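Side-chain contacts in transcriptional activator HlyU (Vibrio cholerae, PDB 4K2E), which activates transcription of the hemolysin gene hlyA as a DNA-binding winged-helix regulator and may promote expression of other virulence determinants: residues L69-L72 with R73-L77; L91-T94 with E95-A98. All blocks are in the same frame, centred on the assembly; numbering follows the deposited sequence.

Both contacts are local and partly buried, and they deal with opposite helix ends. Contact 1 closes the C-terminus of helix 62-74, just before the wing hairpin; contact 2 starts helix 94-108, where the chain leaves that hairpin. Each mixes buried leucine or valine with exposed polar side chains, but the chemistry differs: in contact 1 backbone carbonyls are satisfied through a glycine turn and arginines lie along the helix, whereas in contact 2 a serine hydroxyl takes up an amide at the helix start. They meet directly, Ser92 N lying 3.1 Å from Leu77 O in a probable hydrogen bond. The second subunit reaches contact 2, not contact 1.

Contact 1 (L69-L72 with R73-L77)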
loop_
_atom_site.group_PDB
_atom_site.type_symbol
_atom_site.label_atom_id
_atom_site.label_comp_id
_atom_site.label_asym_id
_atom_site.label_seq_id
_atom_site.Cartn_x
_atom_site.Cartn_y
_atom_site.Cartn_z
ATOM N N LEU A 69 -11.841 -11.264 5.296
ATOM C CA LEU A 69 -11.517 -12.302 4.345
ATOM C C LEU A 69 -12.324 -12.108 3.071
ATOM O O LEU A 69 -11.826 -12.349 1.962
ATOM C CB LEU A 69 -11.758 -13.696 4.933
ATOM C CG LEU A 69 -10.856 -14.105 6.106
ATOM C CD1 LEU A 69 -11.376 -15.409 6.747
ATOM C CD2 LEU A 69 -9.379 -14.249 5.720
ATOM N N ALA A 70 -13.555 -11.635 3.223
ATOM C CA ALA A 70 -14.444 -11.463 2.085
ATOM C C ALA A 70 -13.889 -10.395 1.128
ATOM O O ALA A 70 -13.924 -10.562 -0.105
ATOM C CB ALA A 70 -15.819 -11.103 2.544
ATOM N N TRP A 71 -13.410 -9.300 1.713
ATOM C CA TRP A 71 -12.740 -8.251 0.960
ATOM C C TRP A 71 -11.505 -8.797 0.251
ATOM O O TRP A 71 -11.341 -8.589 -0.955
ATOM C CB TRP A 71 -12.378 -7.101 1.910
ATOM C CG TRP A 71 -11.859 -5.819 1.250
ATOM C CD1 TRP A 71 -10.895 -5.708 0.280
ATOM C CD2 TRP A 71 -12.243 -4.487 1.587
ATOM N NE1 TRP A 71 -10.675 -4.370 -0.016
ATOM C CE2 TRP A 71 -11.489 -3.608 0.777
ATOM C CE3 TRP A 71 -13.159 -3.949 2.497
ATOM C CZ2 TRP A 71 -11.635 -2.227 0.846
ATOM C CZ3 TRP A 71 -13.302 -2.579 2.560
ATOM C CH2 TRP A 71 -12.541 -1.737 1.742
ATOM N N LEU A 72 -10.653 -9.532 0.964
ATOM C CA LEU A 72 -9.458 -10.062 0.317
ATOM C C LEU A 72 -9.793 -11.045 -0.838
ATOM O O LEU A 72 -9.073 -11.097 -1.828
ATOM C CB LEU A 72 -8.507 -10.710 1.333
ATOM C CG LEU A 72 -7.972 -9.800 2.435
ATOM C CD1 LEU A 72 -7.231 -10.641 3.483
ATOM C CD2 LEU A 72 -7.042 -8.640 1.862
ATOM N N ARG A 73 -10.871 -11.823 -0.694
ATOM C CA ARG A 73 -11.318 -12.766 -1.734
ATOM C C ARG A 73 -11.820 -11.938 -2.939
ATOM O O ARG A 73 -11.466 -12.186 -4.090
ATOM C CB ARG A 73 -12.448 -13.677 -1.225
ATOM C CG ARG A 73 -11.982 -14.741 -0.212
ATOM C CD ARG A 73 -12.785 -16.060 -0.252
ATOM N NE ARG A 73 -14.238 -15.926 -0.188
ATOM C CZ ARG A 73 -14.892 -15.586 0.912
ATOM N NH1 ARG A 73 -14.232 -15.311 2.036
ATOM N NH2 ARG A 73 -16.197 -15.511 0.895
ATOM N N ARG A 74 -12.645 -10.949 -2.640
ATOM C CA ARG A 74 -13.311 -10.165 -3.671
ATOM C C ARG A 74 -12.288 -9.444 -4.570
ATOM O O ARG A 74 -12.433 -9.434 -5.795
ATOM C CB ARG A 74 -14.253 -9.147 -3.030
ATOM C CG ARG A 74 -14.882 -8.199 -4.038
ATOM C CD ARG A 74 -15.944 -7.338 -3.404
ATOM N NE ARG A 74 -15.393 -6.559 -2.305
ATOM C CZ ARG A 74 -15.764 -6.676 -1.035
ATOM N NH1 ARG A 74 -16.704 -7.557 -0.671
ATOM N NH2 ARG A 74 -15.204 -5.900 -0.119
ATOM N N ASP A 75 -11.229 -8.917 -3.968
ATOM C CA ASP A 75 -10.232 -8.200 -4.759
ATOM C C ASP A 75 -9.086 -9.049 -5.260
ATOM O O ASP A 75 -8.166 -8.539 -5.889
ATOM C CB ASP A 75 -9.739 -6.961 -4.009
ATOM C CG ASP A 75 -10.776 -5.885 -3.990
ATOM O OD1 ASP A 75 -11.612 -5.925 -4.894
ATOM O OD2 ASP A 75 -10.792 -5.042 -3.074
ATOM N N GLY A 76 -9.137 -10.347 -4.982
ATOM C CA GLY A 76 -8.208 -11.296 -5.569
ATOM C C GLY A 76 -6.859 -11.416 -4.892
ATOM O O GLY A 76 -5.888 -11.797 -5.544
ATOM N N LEU A 77 -6.778 -11.111 -3.595
ATOM C CA LEU A 77 -5.478 -11.092 -2.915
ATOM C C LEU A 77 -5.198 -12.462 -2.268
ATOM O O LEU A 77 -4.088 -12.748 -1.818
ATOM C CB LEU A 77 -5.438 -10.015 -1.846
ATOM C CG LEU A 77 -5.160 -8.602 -2.432
ATOM C CD1 LEU A 77 -6.417 -7.940 -2.880
ATOM C CD2 LEU A 77 -4.458 -7.781 -1.407
#
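Leu69 meets Arg73 one helical turn on: Arg73 N donates to Leu69 O at 2.9 Å, and Arg73 CG lies 3.2 Å from that same oxygen. Bends at chi2 and chi3 then fold the arginine back along the helix, placing one guanidinium face over Ala70 CA. Ala70 O accepts from Arg74 N, and the aliphatic root of Arg74 rests there too, its CB 3.3 Å from Ala70 O. With CG anti to the backbone N (chi1 -171°), the Trp71 indole swings out beside Arg74, whose NH2 stands 3.6 Å from Trp71 CG, above the ring plane but offset toward the rim. The planes are 54° apart, and Arg74 CZ lies 5.1 Å from the centroid of the Trp71 five-membered ring, too long for more than a weak cation-pi attraction. Alongside the indole, Asp75 sets its carboxylate almost perpendicular to the ring, OD2 3.1 Å from Trp71 NE1, while Asp75 N donates to Trp71 O. Leu72 O receives Leu77 N at 2.9 Å, and Gly76 N turns back to Arg73 O. With the positive phi of Gly76 (83°), these two bonds form a Schellman motif that ends the helix. Leu72 CD2 and Leu77 CD2 approach to 4.3 Å on the buried side. That side faces helix 35-40 through Leu69 and Leu72, helix 51-58 through Leu69, and helix 16-32 through Leu77. Trp71 makes a cation-pi contact with Arg37 and touches Ala31; Arg73 packs on Val78 and Thr80 of strand 78-83, its NH1 weakly hydrogen-bonded to Tyr89 OH.

Contact 2 (L91-T94 with E95-A98); sequences LSST and EVKA
The backbone of Ser93, extended before Thr94 begins the helix, sends its carbonyl to Lys97 N (3.1 Å, nearly straight at 171°), and Thr94 O takes Ala98 N in the next bond of the same helical series. Ser93 is the N-cap: its OG sits between the backbone N and the carbonyl carbon (chi1 68°), which turns the hydroxyl under the first turn to accept from Val96 N at 2.9 Å. Val96 CG1 rests against the same oxygen at 3.4 Å and also nears Leu91 CB at 4.3 Å, so the cap has an apolar flank. Ser93 N itself is buried without a partner. Glu95 bends at chi2, bringing OE1 to 3.4 Å from Ser93 CB; a carboxylate here would probably be favoured by the positive end of the helix. Lys97 runs outstretched back along the incoming strand end, CG at 4.0 Å from Leu91 CB and CE at 3.4 Å from Ser92 O. Ser92 OG points to Gly76 O, a probable hydrogen bond whose modelled length is doubtfully short. Glu95 packs on Tyr107 and Ala98 on Leu106, both of the second subunit. This is a serine N-cap joining the last wing strand, 86-91, to helix 94-108, the C-terminal helix that takes part in the subunit interface of this ArsR-family winged-helix dimer.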
loop_
_atom_site.group_PDB
_atom_site.type_symbol
_atom_site.label_atom_id
_atom_site.label_comp_id
_atom_site.label_asym_id
_atom_site.label_seq_id
_atom_site.Cartn_x
_atom_site.Cartn_y
_atom_site.Cartn_z
ATOM N N LEU A 91 -1.971 -16.683 -0.102
ATOM C CA LEU A 91 -1.869 -15.480 -0.969
ATOM C C LEU A 91 -2.039 -15.901 -2.410
ATOM O O LEU A 91 -1.710 -17.038 -2.777
ATOM C CB LEU A 91 -0.505 -14.832 -0.809
ATOM C CG LEU A 91 -0.202 -14.323 0.594
ATOM C CD1 LEU A 91 1.167 -13.628 0.620
ATOM C CD2 LEU A 91 -1.283 -13.367 1.105
ATOM N N SER A 92 -2.494 -14.974 -3.246
ATOM C CA SER A 92 -2.832 -15.282 -4.623
ATOM C C SER A 92 -1.795 -14.751 -5.611
ATOM O O SER A 92 -0.973 -15.498 -6.135
ATOM C CB SER A 92 -4.164 -14.631 -4.974
ATOM O OG SER A 92 -3.976 -13.225 -5.146
ATOM N N SER A 93 -1.857 -13.451 -5.860
ATOM C CA SER A 93 -1.151 -12.844 -6.989
ATOM C C SER A 93 0.339 -12.656 -6.755
ATOM O O SER A 93 0.789 -12.582 -5.613
ATOM C CB SER A 93 -1.770 -11.486 -7.317
ATOM O OG SER A 93 -1.515 -10.552 -6.282
ATOM N N THR A 94 1.088 -12.572 -7.853
ATOM C CA THR A 94 2.506 -12.219 -7.839
ATOM C C THR A 94 2.707 -10.887 -7.133
ATOM O O THR A 94 3.663 -10.716 -6.366
ATOM C CB THR A 94 3.045 -12.076 -9.279
ATOM O OG1 THR A 94 2.378 -13.005 -10.139
ATOM C CG2 THR A 94 4.538 -12.342 -9.328
ATOM N N GLU A 95 1.799 -9.944 -7.400
ATOM C CA GLU A 95 1.908 -8.594 -6.858
ATOM C C GLU A 95 1.742 -8.612 -5.353
ATOM O O GLU A 95 2.531 -7.984 -4.634
ATOM C CB GLU A 95 0.866 -7.628 -7.464
ATOM C CG GLU A 95 1.041 -7.341 -8.949
ATOM C CD GLU A 95 0.615 -8.499 -9.838
ATOM O OE1 GLU A 95 -0.306 -9.259 -9.453
ATOM O OE2 GLU A 95 1.220 -8.648 -10.918
ATOM N N VAL A 96 0.712 -9.299 -4.856
ATOM C CA VAL A 96 0.543 -9.273 -3.417
ATOM C C VAL A 96 1.682 -10.016 -2.706
ATOM O O VAL A 96 2.189 -9.528 -1.701
ATOM C CB VAL A 96 -0.876 -9.686 -2.905
ATOM C CG1 VAL A 96 -1.099 -11.183 -2.979
ATOM C CG2 VAL A 96 -1.032 -9.238 -1.465
ATOM N N LYS A 97 2.098 -11.160 -3.235
ATOM C CA LYS A 97 3.238 -11.877 -2.668
ATOM C C LYS A 97 4.489 -10.988 -2.601
ATOM O O LYS A 97 5.129 -10.905 -1.567
ATOM C CB LYS A 97 3.544 -13.148 -3.462
ATOM C CG LYS A 97 2.444 -14.172 -3.430
ATOM C CD LYS A 97 2.829 -15.394 -4.275
ATOM C CE LYS A 97 1.704 -16.427 -4.271
ATOM N NZ LYS A 97 2.107 -17.664 -5.042
ATOM N N ALA A 98 4.815 -10.317 -3.702
ATOM C CA ALA A 98 5.967 -9.405 -3.730
ATOM C C ALA A 98 5.831 -8.271 -2.700
ATOM O O ALA A 98 6.791 -7.916 -1.976
ATOM C CB ALA A 98 6.157 -8.845 -5.142
#